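Local structure of Crov588 (Cafeteriavirus, 6NYR) at residues Q528-E532 and N533-N537; Q396-E400 and K401-N405; N643-P646 and D647-V651; I661-K664 and N665-T668; H48-P51 and S52-V56. The protein is of unknown function but folds into a circular leucine-rich-repeat solenoid built largely of consecutive FNIP repeats. One frame throughout, in Å; residues are numbered along the deposited sequence.

Contact 1 of 5, residues Q528-E532 and N533-N537; sequences QNLTE and NVLPN
Leu530, Val534 and Leu535 form the packed side of this short loop. Leu530 sends CD1 to CD1 of Leu535, 4.2 Å away. Leu530 CD2 lies 4.4 Å from Val534 CG1. Leu530 also rests on Phe544, which ties the loop to the next piece of chain. Between these groups the backbone makes a type II beta turn from Thr531 to Val534. Asn533 takes the left-handed backbone conformation (phi 53°, psi 34°) that such a turn needs at its third position. The turn belongs to the outer loop that joins strand 519-521 to strand 541-543 in an FNIP repeat of the leucine-rich-repeat class. A water closes it: the water donates to Thr531 O at 3.0 Å and accepts from Leu535 N at 2.8 Å. The other side is looser and open to solvent. Thr531, Glu532 and Asn533 are exposed there, and the Glu532 carboxylate points out from the turn. The Thr531 hydroxyl lies across the turn against Val534. With Thr531 OG1 set between the backbone N and the carbonyl carbon (chi1 59°), OG1 comes to 3.1 Å from Val534 CG2. Val534 CG2 is also 3.4 Å from Thr531 O.

Contact 2 of 5, residues Q396-E400 and K401-N405; sequences QEIAE and KVLPN
The flat groups here are the carboxylate of Glu400 and the peptide carbonyl of Ala399, and each meets aliphatic carbon from the other segment. The carboxylate is approached by Lys401 at Glu400 OE1, which lies 3.9 Å from Lys401 CE. The Lys401 chain follows that of Glu400 outward. It is bent at several bonds, and Lys401 CD passes 3.9 Å from Glu400 CB. The charges are opposite, but OE1 of Glu400 and NZ of Lys401 are 4.6 Å apart and do not touch, so any attraction is probably modest. Ala399 O faces Val402, with CG2 of Val402 at 3.4 Å and its CB slightly farther. Val402 CG2 also packs against Ala399 CB at 4.0 Å. CG2 of Val402 lies beside its own backbone N because CG1 takes the anti place (chi1 179°). The segments form part of the outer loop between strands 387-389 and 409-411, in an FNIP repeat of the circular solenoid. Nearer the buried Leu403, Ile398 lies almost perpendicular to that side chain. CG2 of Ile398 is the touching branch, 3.9 Å from Leu403 CG and 4.1 Å from Val402 CB. Ile398 also leans on Val424, while Val402 touches Ile376 and Lys401 touches Glu378. Gln396 NE2 is hydrogen-bonded to Asn373 OD1, earlier in the chain.

Contact 3 of 5, residues N643-P646 and D647-V651; sequences NVLP and DTLKV
This is a type I beta turn from Pro646 to Leu649, set just before strand 651-655 in an FNIP repeat near the end of the solenoid. The turn is closed by a backbone hydrogen bond from Leu649 N to Pro646 O, 3.1 Å long. It is nearly straight, with 165° at the hydrogen, but the donor stands 52° out of the carbonyl plane. Leu649 CB also touches Pro646 O, at 3.4 Å. Leu645, just before the turn, and Leu649, its last residue, meet on the buried side. CD2 of Leu645 lies 4.3 Å from CD2 of Leu649, whose CG is turned anti to its backbone N (chi1 -173°). The pair packs against loop residues Phe673 and Leu627 and against Leu630 of strand 629-631. At the exposed corner, Asp647 N is hydrogen-bonded to a glycerol, probably from the crystallisation liquor. Thr648 OG1 lies 3.9 Å from Pro646 CB, but its polar partners are elsewhere: it is hydrogen-bonded to the carbonyl oxygens of Leu627 and Cys625. A hydroxyl carries a single proton, so the two carbonyls must share it or take it in turn, and either way Thr648 is tied to the preceding turn of the solenoid.

Contact 4 of 5, residues I661-K664 and N665-T668; sequences IILK and NIDT
Leu663 and Ile666 are brought together by similar first torsions: CG of Leu663 (chi1 -54°) and CG1 of Ile666 (chi1 -69°) each lie beside their own backbone N. The two chains then cross at a slant, and CD2 of Leu663 meets CD1 of Ile666 at 3.7 Å. They are the first and last residues of a type I beta turn that follows helix 659-662 and begins the loop to strand 674-678. Leu663 is the first residue to leave the helical conformation. The turn is held by Ile666 N donating to Leu663 O at 3.1 Å. The bond is bent, at 141°, and the donor stands well above the carbonyl plane. Ile666 CD1 also reaches back to the helix end, 4.0 Å from Ile662 O. Both large side chains continue into the core: Leu663 touches Ile675 and Tyr677 of strand 674-678, and Ile666 touches Ile671. The turn's outer side is exposed. There the Lys664 chain and the Asn665 amide run together, with Lys664 CD 3.9 Å from Asn665 ND2, and both residues touch Glu639. Beyond the turn, Thr668 comes back across the Leu663 side chain, placing Thr668 CG2 4.2 Å from Leu663 CD1.

Contact 5 of 5, residues H48-P51 and S52-V56; sequences HLIP and SNIKV
A type I beta turn from Pro51 to Ile54 ends the loop after strand 35-37 and leads into strand 56-58, near the start of the leucine-rich-repeat ring. The turn is rather open, since Pro51 O and Ile54 N are 3.7 Å apart. Side chains pack on both of its flanks. On one, Ile50 and Ile54 meet roughly square to each other. CG2 of Ile50 is the touching branch, with CG1 of Ile54 at 3.3 Å in the model, shorter than usual and so doubtful in detail. Ile54 CD1 is 3.6 Å from Ile50 CG2. Ile54 CG1 sits between its backbone N and carbonyl carbon (chi1 80°), and this turns the branch back toward Ile50. Ile54 CG1 is also 3.7 Å from Pro51 O. On the other flank the Asn53 amide lies along the proline ring. Asn53 OD1 is 3.3 Å from both CB and CG of Pro51. The amide nitrogen of Asn53 is held elsewhere: ND2 donates to Leu28 O, and more weakly to Asn30 O. The Asn53 side chain is probably held between the proline ring and the end of helix 25-28. Pro51 itself rests on Tyr25 and Leu28 of that helix. Ile50 and Ile54 both lie on Ile36 of strand 35-37. Further on, Lys55 forms a salt bridge with Asp34, and Val56 begins strand 56-58, which lies between strands 35-37 and 78-80.

Along the chain the order is contact 5, contact 2, contact 1, contact 3, contact 4. All five lie in connections between successive strands of the solenoid, away from its centre. Contacts 1 and 2 are in different FNIP repeats, with centres about 41 Å apart. Contacts 2 and 5 lie on opposite sides of the chain's centre, about 68 Å between centres. Contacts 3 and 4 are about 14 Å apart between centres; strand 651-655 begins at the end of contact 3, and contact 4 starts at the end of helix 659-662. Contact 5 is early in sequence, yet its centre is about 35 Å from those of contacts 3 and 4, consistent with a ring that brings early and late parts of the chain back toward each other.

Contact 1 of 5, residues Q528-E532 and N533-N537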
loop_
_atom_site.group_PDB
_atom_site.type_symbol
_atom_site.label_atom_id
_atom_site.label_comp_id
_atom_site.label_asym_id
_atom_site.label_seq_id
_atom_site.Cartn_x
_atom_site.Cartn_y
_atom_site.Cartn_z
ATOM N N GLN A 528 22.467 -25.312 -13.613
ATOM C CA GLN A 528 23.212 -25.795 -14.766
ATOM C C GLN A 528 24.356 -24.841 -15.078
ATOM O O GLN A 528 24.210 -23.620 -14.964
ATOM C CB GLN A 528 22.317 -25.944 -16.000
ATOM C CG GLN A 528 21.154 -26.906 -15.822
ATOM C CD GLN A 528 21.597 -28.302 -15.426
ATOM O OE1 GLN A 528 22.507 -28.876 -16.027
ATOM N NE2 GLN A 528 20.955 -28.854 -14.405
ATOM N N ASN A 529 25.498 -25.406 -15.460
ATOM C CA ASN A 529 26.663 -24.594 -15.773
ATOM C C ASN A 529 26.385 -23.702 -16.976
ATOM O O ASN A 529 25.813 -24.140 -17.978
ATOM C CB ASN A 529 27.861 -25.496 -16.060
ATOM C CG ASN A 529 29.114 -24.715 -16.370
ATOM O OD1 ASN A 529 29.631 -23.984 -15.525
ATOM N ND2 ASN A 529 29.614 -24.866 -17.593
ATOM N N LEU A 530 26.797 -22.445 -16.874
ATOM C CA LEU A 530 26.664 -21.486 -17.962
ATOM C C LEU A 530 28.008 -21.367 -18.672
ATOM O O LEU A 530 29.041 -21.154 -18.026
ATOM C CB LEU A 530 26.202 -20.124 -17.449
ATOM C CG LEU A 530 24.809 -20.093 -16.817
ATOM C CD1 LEU A 530 24.624 -18.812 -16.003
ATOM C CD2 LEU A 530 23.713 -20.231 -17.864
ATOM N N THR A 531 27.992 -21.517 -19.991
ATOM C CA THR A 531 29.203 -21.520 -20.794
ATOM C C THR A 531 29.317 -20.213 -21.579
ATOM O O THR A 531 28.554 -19.263 -21.362
ATOM C CB THR A 531 29.204 -22.728 -21.736
ATOM O OG1 THR A 531 28.052 -22.672 -22.588
ATOM C CG2 THR A 531 29.172 -24.024 -20.939
ATOM N N GLU A 532 30.274 -20.168 -22.505
ATOM C CA GLU A 532 30.615 -18.924 -23.178
ATOM C C GLU A 532 29.568 -18.557 -24.222
ATOM O O GLU A 532 28.964 -19.420 -24.865
ATOM C CB GLU A 532 31.987 -19.034 -23.848
ATOM C CG GLU A 532 32.977 -19.918 -23.109
ATOM C CD GLU A 532 34.416 -19.669 -23.519
ATOM O OE1 GLU A 532 34.649 -19.111 -24.614
ATOM O OE2 GLU A 532 35.321 -20.029 -22.735
ATOM N N ASN A 533 29.367 -17.248 -24.390
ATOM C CA ASN A 533 28.439 -16.710 -25.383
ATOM C C ASN A 533 27.049 -17.326 -25.253
ATOM O O ASN A 533 26.341 -17.521 -26.245
ATOM C CB ASN A 533 28.984 -16.904 -26.797
ATOM C CG ASN A 533 30.378 -16.326 -26.969
ATOM O OD1 ASN A 533 31.318 -17.036 -27.324
ATOM N ND2 ASN A 533 30.518 -15.034 -26.703
ATOM N N VAL A 534 26.656 -17.637 -24.024
ATOM C CA VAL A 534 25.293 -18.053 -23.716
ATOM C C VAL A 534 24.450 -16.877 -23.241
ATOM O O VAL A 534 23.328 -16.676 -23.705
ATOM C CB VAL A 534 25.306 -19.188 -22.668
ATOM C CG1 VAL A 534 23.885 -19.522 -22.232
ATOM C CG2 VAL A 534 26.012 -20.415 -23.221
ATOM N N LEU A 535 24.973 -16.099 -22.304
ATOM C CA LEU A 535 24.288 -14.915 -21.790
ATOM C C LEU A 535 24.463 -13.760 -22.771
ATOM O O LEU A 535 25.593 -13.466 -23.176
ATOM C CB LEU A 535 24.840 -14.550 -20.420
ATOM C CG LEU A 535 24.638 -15.608 -19.327
ATOM C CD1 LEU A 535 25.241 -15.156 -18.002
ATOM C CD2 LEU A 535 23.157 -15.937 -19.160
ATOM N N PRO A 536 23.383 -13.098 -23.179
ATOM C CA PRO A 536 23.487 -12.128 -24.275
ATOM C C PRO A 536 24.190 -10.852 -23.840
ATOM O O PRO A 536 24.259 -10.511 -22.656
ATOM C CB PRO A 536 22.029 -11.858 -24.667
ATOM C CG PRO A 536 21.195 -12.319 -23.497
ATOM C CD PRO A 536 22.077 -13.035 -22.498
ATOM N N ASN A 537 24.718 -10.134 -24.836
ATOM C CA ASN A 537 25.531 -8.946 -24.587
ATOM C C ASN A 537 24.706 -7.713 -24.251
ATOM O O ASN A 537 25.279 -6.628 -24.106
ATOM C CB ASN A 537 26.410 -8.617 -25.805
ATOM C CG ASN A 537 27.873 -8.587 -25.482
ATOM O OD1 ASN A 537 28.257 -8.313 -24.348
ATOM N ND2 ASN A 537 28.711 -8.839 -26.485
HETATM O O HOH W 1 27.603 -16.375 -21.335
#

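Contact 2 of 5, residues Q396-E400 and K401-N405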
loop_
_atom_site.group_PDB
_atom_site.type_symbol
_atom_site.label_atom_id
_atom_site.label_comp_id
_atom_site.label_asym_id
_atom_site.label_seq_id
_atom_site.Cartn_x
_atom_site.Cartn_y
_atom_site.Cartn_z
ATOM N N GLN A 396 -14.547 -22.796 -18.773
ATOM C CA GLN A 396 -15.333 -23.115 -19.953
ATOM C C GLN A 396 -14.529 -22.806 -21.209
ATOM O O GLN A 396 -13.606 -21.987 -21.199
ATOM C CB GLN A 396 -16.643 -22.319 -19.978
ATOM C CG GLN A 396 -17.549 -22.558 -18.788
ATOM C CD GLN A 396 -17.945 -24.009 -18.633
ATOM O OE1 GLN A 396 -18.232 -24.696 -19.614
ATOM N NE2 GLN A 396 -17.946 -24.492 -17.398
ATOM N N GLU A 397 -14.887 -23.483 -22.297
ATOM C CA GLU A 397 -14.210 -23.262 -23.565
ATOM C C GLU A 397 -14.491 -21.854 -24.076
ATOM O O GLU A 397 -15.598 -21.329 -23.931
ATOM C CB GLU A 397 -14.658 -24.295 -24.596
ATOM C CG GLU A 397 -14.171 -25.704 -24.319
ATOM C CD GLU A 397 -14.547 -26.667 -25.424
ATOM O OE1 GLU A 397 -15.627 -26.488 -26.027
ATOM O OE2 GLU A 397 -13.755 -27.594 -25.703
ATOM N N ILE A 398 -13.480 -21.251 -24.694
ATOM C CA ILE A 398 -13.583 -19.922 -25.288
ATOM C C ILE A 398 -13.378 -20.103 -26.784
ATOM O O ILE A 398 -12.256 -20.356 -27.239
ATOM C CB ILE A 398 -12.559 -18.945 -24.696
ATOM C CG1 ILE A 398 -12.651 -18.959 -23.168
ATOM C CG2 ILE A 398 -12.792 -17.538 -25.229
ATOM C CD1 ILE A 398 -11.712 -17.993 -22.482
ATOM N N ALA A 399 -14.456 -19.966 -27.549
ATOM C CA ALA A 399 -14.433 -20.240 -28.976
ATOM C C ALA A 399 -13.991 -18.988 -29.733
ATOM O O ALA A 399 -13.608 -17.976 -29.142
ATOM C CB ALA A 399 -15.799 -20.744 -29.437
ATOM N N GLU A 400 -14.062 -19.041 -31.061
ATOM C CA GLU A 400 -13.408 -18.043 -31.890
ATOM C C GLU A 400 -13.885 -16.619 -31.653
ATOM O O GLU A 400 -13.124 -15.783 -31.156
ATOM C CB GLU A 400 -13.597 -18.390 -33.375
ATOM C CG GLU A 400 -12.688 -19.487 -33.894
ATOM C CD GLU A 400 -12.763 -19.640 -35.400
ATOM O OE1 GLU A 400 -12.870 -18.609 -36.098
ATOM O OE2 GLU A 400 -12.715 -20.786 -35.888
ATOM N N LYS A 401 -15.132 -16.320 -32.008
ATOM C CA LYS A 401 -15.615 -14.944 -32.004
ATOM C C LYS A 401 -16.184 -14.519 -30.658
ATOM O O LYS A 401 -17.125 -13.711 -30.606
ATOM C CB LYS A 401 -16.659 -14.752 -33.105
ATOM C CG LYS A 401 -16.076 -14.286 -34.445
ATOM C CD LYS A 401 -15.286 -15.396 -35.130
ATOM C CE LYS A 401 -13.999 -14.865 -35.749
ATOM N NZ LYS A 401 -14.172 -14.280 -37.106
ATOM N N VAL A 402 -15.615 -15.010 -29.563
ATOM C CA VAL A 402 -16.135 -14.702 -28.235
ATOM C C VAL A 402 -15.483 -13.452 -27.659
ATOM O O VAL A 402 -16.172 -12.528 -27.220
ATOM C CB VAL A 402 -15.942 -15.919 -27.303
ATOM C CG1 VAL A 402 -16.448 -15.602 -25.906
ATOM C CG2 VAL A 402 -16.626 -17.144 -27.882
ATOM N N LEU A 403 -14.156 -13.404 -27.639
ATOM C CA LEU A 403 -13.455 -12.255 -27.072
ATOM C C LEU A 403 -13.469 -11.095 -28.064
ATOM O O LEU A 403 -13.195 -11.298 -29.251
ATOM C CB LEU A 403 -12.023 -12.632 -26.718
ATOM C CG LEU A 403 -11.905 -13.754 -25.681
ATOM C CD1 LEU A 403 -10.461 -14.217 -25.533
ATOM C CD2 LEU A 403 -12.465 -13.310 -24.333
ATOM N N PRO A 404 -13.800 -9.883 -27.622
ATOM C CA PRO A 404 -13.867 -8.749 -28.555
ATOM C C PRO A 404 -12.490 -8.297 -29.021
ATOM O O PRO A 404 -11.488 -8.435 -28.314
ATOM C CB PRO A 404 -14.565 -7.654 -27.738
ATOM C CG PRO A 404 -14.201 -7.973 -26.315
ATOM C CD PRO A 404 -14.117 -9.486 -26.233
ATOM N N ASN A 405 -12.458 -7.733 -30.234
ATOM C CA ASN A 405 -11.221 -7.193 -30.774
ATOM C C ASN A 405 -10.637 -6.083 -29.915
ATOM O O ASN A 405 -9.425 -5.853 -29.980
ATOM C CB ASN A 405 -11.442 -6.649 -32.193
ATOM C CG ASN A 405 -11.869 -7.726 -33.178
ATOM O OD1 ASN A 405 -11.424 -8.874 -33.095
ATOM N ND2 ASN A 405 -12.731 -7.360 -34.120
#

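Contact 3 of 5, residues N643-P646 and D647-V651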
loop_
_atom_site.group_PDB
_atom_site.type_symbol
_atom_site.label_atom_id
_atom_site.label_comp_id
_atom_site.label_asym_id
_atom_site.label_seq_id
_atom_site.Cartn_x
_atom_site.Cartn_y
_atom_site.Cartn_z
ATOM N N ASN A 643 43.932 1.259 5.450
ATOM C CA ASN A 643 44.622 1.122 4.174
ATOM C C ASN A 643 43.990 0.080 3.259
ATOM O O ASN A 643 44.476 -0.112 2.139
ATOM C CB ASN A 643 46.092 0.760 4.407
ATOM C CG ASN A 643 46.263 -0.527 5.203
ATOM O OD1 ASN A 643 45.297 -1.236 5.478
ATOM N ND2 ASN A 643 47.503 -0.835 5.567
ATOM N N VAL A 644 42.925 -0.586 3.704
ATOM C CA VAL A 644 42.266 -1.638 2.939
ATOM C C VAL A 644 40.985 -1.091 2.328
ATOM O O VAL A 644 40.510 -1.593 1.304
ATOM C CB VAL A 644 41.983 -2.855 3.842
ATOM C CG1 VAL A 644 40.792 -3.637 3.345
ATOM C CG2 VAL A 644 43.222 -3.746 3.940
ATOM N N LEU A 645 40.413 -0.089 2.952
ATOM C CA LEU A 645 39.160 0.507 2.488
ATOM C C LEU A 645 39.444 1.574 1.440
ATOM O O LEU A 645 40.359 2.390 1.624
ATOM C CB LEU A 645 38.400 1.116 3.648
ATOM C CG LEU A 645 37.976 0.134 4.746
ATOM C CD1 LEU A 645 37.477 0.878 5.972
ATOM C CD2 LEU A 645 36.905 -0.815 4.233
ATOM N N PRO A 646 38.724 1.588 0.318
ATOM C CA PRO A 646 38.953 2.638 -0.683
ATOM C C PRO A 646 38.482 4.001 -0.192
ATOM O O PRO A 646 37.546 4.126 0.603
ATOM C CB PRO A 646 38.132 2.167 -1.893
ATOM C CG PRO A 646 37.072 1.277 -1.309
ATOM C CD PRO A 646 37.728 0.594 -0.132
ATOM N N ASP A 647 39.157 5.038 -0.691
ATOM C CA ASP A 647 38.875 6.406 -0.274
ATOM C C ASP A 647 37.481 6.861 -0.682
ATOM O O ASP A 647 36.948 7.799 -0.077
ATOM C CB ASP A 647 39.925 7.349 -0.863
ATOM C CG ASP A 647 41.311 7.086 -0.319
ATOM O OD1 ASP A 647 41.426 6.733 0.876
ATOM O OD2 ASP A 647 42.287 7.214 -1.089
ATOM N N THR A 648 36.881 6.225 -1.687
ATOM C CA THR A 648 35.544 6.609 -2.115
ATOM C C THR A 648 34.464 6.184 -1.129
ATOM O O THR A 648 33.334 6.671 -1.238
ATOM C CB THR A 648 35.229 5.999 -3.491
ATOM O OG1 THR A 648 35.641 4.626 -3.514
ATOM C CG2 THR A 648 35.926 6.771 -4.600
ATOM N N LEU A 649 34.777 5.306 -0.174
ATOM C CA LEU A 649 33.734 4.702 0.641
ATOM C C LEU A 649 32.901 5.765 1.348
ATOM O O LEU A 649 33.430 6.715 1.930
ATOM C CB LEU A 649 34.334 3.746 1.673
ATOM C CG LEU A 649 33.275 2.954 2.445
ATOM C CD1 LEU A 649 32.536 2.000 1.503
ATOM C CD2 LEU A 649 33.862 2.188 3.620
ATOM N N LYS A 650 31.586 5.575 1.306
ATOM C CA LYS A 650 30.624 6.440 1.978
ATOM C C LYS A 650 29.909 5.761 3.132
ATOM O O LYS A 650 29.669 6.401 4.159
ATOM C CB LYS A 650 29.593 6.957 0.968
ATOM C CG LYS A 650 30.188 7.855 -0.114
ATOM C CD LYS A 650 29.113 8.404 -1.044
ATOM C CE LYS A 650 29.709 9.230 -2.178
ATOM N NZ LYS A 650 30.370 10.468 -1.649
ATOM N N VAL A 651 29.567 4.482 3.001
ATOM C CA VAL A 651 28.792 3.780 4.017
ATOM C C VAL A 651 29.345 2.375 4.201
ATOM O O VAL A 651 29.474 1.620 3.232
ATOM C CB VAL A 651 27.295 3.719 3.646
ATOM C CG1 VAL A 651 26.530 2.864 4.645
ATOM C CG2 VAL A 651 26.711 5.120 3.577
#

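Contact 4 of 5, residues I661-K664 and N665-T668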
loop_
_atom_site.group_PDB
_atom_site.type_symbol
_atom_site.label_atom_id
_atom_site.label_comp_id
_atom_site.label_asym_id
_atom_site.label_seq_id
_atom_site.Cartn_x
_atom_site.Cartn_y
_atom_site.Cartn_z
ATOM N N ILE A 661 35.690 -6.001 17.051
ATOM C CA ILE A 661 36.726 -6.757 16.357
ATOM C C ILE A 661 37.015 -6.160 14.986
ATOM O O ILE A 661 38.164 -6.142 14.537
ATOM C CB ILE A 661 36.320 -8.240 16.241
ATOM C CG1 ILE A 661 36.102 -8.854 17.621
ATOM C CG2 ILE A 661 37.394 -9.009 15.472
ATOM C CD1 ILE A 661 37.353 -9.373 18.289
ATOM N N ILE A 662 35.980 -5.668 14.303
ATOM C CA ILE A 662 36.158 -5.172 12.944
ATOM C C ILE A 662 36.834 -3.811 12.953
ATOM O O ILE A 662 37.641 -3.499 12.070
ATOM C CB ILE A 662 34.800 -5.114 12.221
ATOM C CG1 ILE A 662 34.125 -6.484 12.230
ATOM C CG2 ILE A 662 34.971 -4.618 10.789
ATOM C CD1 ILE A 662 32.655 -6.448 11.835
ATOM N N LEU A 663 36.515 -2.984 13.944
ATOM C CA LEU A 663 37.006 -1.616 14.021
ATOM C C LEU A 663 38.132 -1.460 15.034
ATOM O O LEU A 663 38.453 -0.333 15.430
ATOM C CB LEU A 663 35.848 -0.673 14.352
ATOM C CG LEU A 663 34.649 -0.793 13.408
ATOM C CD1 LEU A 663 33.553 0.201 13.762
ATOM C CD2 LEU A 663 35.088 -0.605 11.959
ATOM N N LYS A 664 38.738 -2.573 15.453
ATOM C CA LYS A 664 39.872 -2.526 16.371
ATOM C C LYS A 664 40.890 -1.480 15.940
ATOM O O LYS A 664 41.307 -0.632 16.737
ATOM C CB LYS A 664 40.518 -3.912 16.443
ATOM C CG LYS A 664 41.554 -4.097 17.539
ATOM C CD LYS A 664 42.488 -5.254 17.177
ATOM C CE LYS A 664 43.554 -5.497 18.233
ATOM N NZ LYS A 664 43.094 -6.439 19.290
ATOM N N ASN A 665 41.290 -1.520 14.670
ATOM C CA ASN A 665 42.359 -0.676 14.143
ATOM C C ASN A 665 41.814 0.483 13.322
ATOM O O ASN A 665 42.384 0.839 12.286
ATOM C CB ASN A 665 43.322 -1.511 13.300
ATOM C CG ASN A 665 43.769 -2.778 14.004
ATOM O OD1 ASN A 665 43.434 -3.888 13.584
ATOM N ND2 ASN A 665 44.540 -2.618 15.073
ATOM N N ILE A 666 40.706 1.086 13.748
ATOM C CA ILE A 666 40.079 2.167 12.995
ATOM C C ILE A 666 39.593 3.218 13.984
ATOM O O ILE A 666 38.688 2.951 14.781
ATOM C CB ILE A 666 38.911 1.672 12.128
ATOM C CG1 ILE A 666 39.432 0.811 10.978
ATOM C CG2 ILE A 666 38.105 2.847 11.593
ATOM C CD1 ILE A 666 38.353 0.030 10.262
ATOM N N ASP A 667 40.183 4.409 13.928
ATOM C CA ASP A 667 39.705 5.541 14.717
ATOM C C ASP A 667 38.385 6.003 14.112
ATOM O O ASP A 667 38.364 6.723 13.110
ATOM C CB ASP A 667 40.738 6.663 14.723
ATOM C CG ASP A 667 40.590 7.585 15.922
ATOM O OD1 ASP A 667 39.489 7.631 16.512
ATOM O OD2 ASP A 667 41.577 8.268 16.276
ATOM N N THR A 668 37.269 5.583 14.716
ATOM C CA THR A 668 35.958 5.994 14.230
ATOM C C THR A 668 35.794 7.510 14.230
ATOM O O THR A 668 34.867 8.022 13.591
ATOM C CB THR A 668 34.853 5.359 15.078
ATOM O OG1 THR A 668 34.907 5.886 16.411
ATOM C CG2 THR A 668 35.006 3.844 15.125
#

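Contact 5 of 5, residues H48-P51 and S52-V56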
loop_
_atom_site.group_PDB
_atom_site.type_symbol
_atom_site.label_atom_id
_atom_site.label_comp_id
_atom_site.label_asym_id
_atom_site.label_seq_id
_atom_site.Cartn_x
_atom_site.Cartn_y
_atom_site.Cartn_z
ATOM N N HIS A 48 15.585 22.088 28.280
ATOM C CA HIS A 48 16.477 23.104 27.740
ATOM C C HIS A 48 17.393 22.565 26.650
ATOM O O HIS A 48 18.436 23.167 26.370
ATOM C CB HIS A 48 17.312 23.727 28.857
ATOM C CG HIS A 48 16.498 24.386 29.923
ATOM N ND1 HIS A 48 16.062 23.724 31.049
ATOM C CD2 HIS A 48 16.037 25.654 30.029
ATOM C CE1 HIS A 48 15.369 24.557 31.806
ATOM N NE2 HIS A 48 15.340 25.735 31.210
ATOM N N LEU A 49 17.018 21.455 26.019
ATOM C CA LEU A 49 17.904 20.738 25.112
ATOM C C LEU A 49 17.382 20.742 23.682
ATOM O O LEU A 49 17.741 19.862 22.891
ATOM C CB LEU A 49 18.093 19.302 25.603
ATOM C CG LEU A 49 18.391 19.171 27.097
ATOM C CD1 LEU A 49 18.328 17.719 27.542
ATOM C CD2 LEU A 49 19.760 19.768 27.412
ATOM N N ILE A 50 16.549 21.716 23.336
ATOM C CA ILE A 50 15.933 21.769 22.015
ATOM C C ILE A 50 16.168 23.140 21.392
ATOM O O ILE A 50 15.649 24.143 21.906
ATOM C CB ILE A 50 14.423 21.480 22.092
ATOM C CG1 ILE A 50 14.151 20.124 22.738
ATOM C CG2 ILE A 50 13.803 21.544 20.701
ATOM C CD1 ILE A 50 14.558 18.945 21.889
ATOM N N PRO A 51 16.945 23.248 20.315
ATOM C CA PRO A 51 17.118 24.556 19.671
ATOM C C PRO A 51 15.787 25.036 19.106
ATOM O O PRO A 51 14.825 24.278 18.957
ATOM C CB PRO A 51 18.153 24.303 18.570
ATOM C CG PRO A 51 18.132 22.827 18.341
ATOM C CD PRO A 51 17.726 22.186 19.646
ATOM N N SER A 52 15.745 26.322 18.773
ATOM C CA SER A 52 14.494 26.972 18.407
ATOM C C SER A 52 14.173 26.866 16.925
ATOM O O SER A 52 13.177 27.446 16.482
ATOM C CB SER A 52 14.531 28.448 18.817
ATOM O OG SER A 52 15.599 29.125 18.184
ATOM N N ASN A 53 14.985 26.148 16.147
ATOM C CA ASN A 53 14.638 25.914 14.751
ATOM C C ASN A 53 13.548 24.859 14.584
ATOM O O ASN A 53 12.827 24.880 13.579
ATOM C CB ASN A 53 15.881 25.489 13.966
ATOM C CG ASN A 53 16.534 24.243 14.539
ATOM O OD1 ASN A 53 16.427 23.964 15.734
ATOM N ND2 ASN A 53 17.216 23.488 13.684
ATOM N N ILE A 54 13.400 23.939 15.536
ATOM C CA ILE A 54 12.414 22.866 15.412
ATOM C C ILE A 54 11.108 23.362 16.013
ATOM O O ILE A 54 11.076 23.864 17.142
ATOM C CB ILE A 54 12.913 21.560 16.060
ATOM C CG1 ILE A 54 12.770 21.487 17.577
ATOM C CG2 ILE A 54 14.378 21.296 15.642
ATOM C CD1 ILE A 54 11.372 21.117 18.048
ATOM N N LYS A 55 10.037 23.250 15.234
ATOM C CA LYS A 55 8.725 23.765 15.596
ATOM C C LYS A 55 7.707 22.672 15.865
ATOM O O LYS A 55 6.597 22.980 16.315
ATOM C CB LYS A 55 8.224 24.686 14.472
ATOM C CG LYS A 55 9.246 25.763 14.102
ATOM C CD LYS A 55 8.618 26.980 13.440
ATOM C CE LYS A 55 8.038 26.616 12.079
ATOM N NZ LYS A 55 9.093 26.094 11.154
ATOM N N VAL A 56 8.062 21.413 15.622
ATOM C CA VAL A 56 7.155 20.282 15.755
ATOM C C VAL A 56 7.893 19.176 16.494
ATOM O O VAL A 56 9.005 18.801 16.105
ATOM C CB VAL A 56 6.668 19.781 14.382
ATOM C CG1 VAL A 56 5.730 18.594 14.550
ATOM C CG2 VAL A 56 5.997 20.910 13.610
#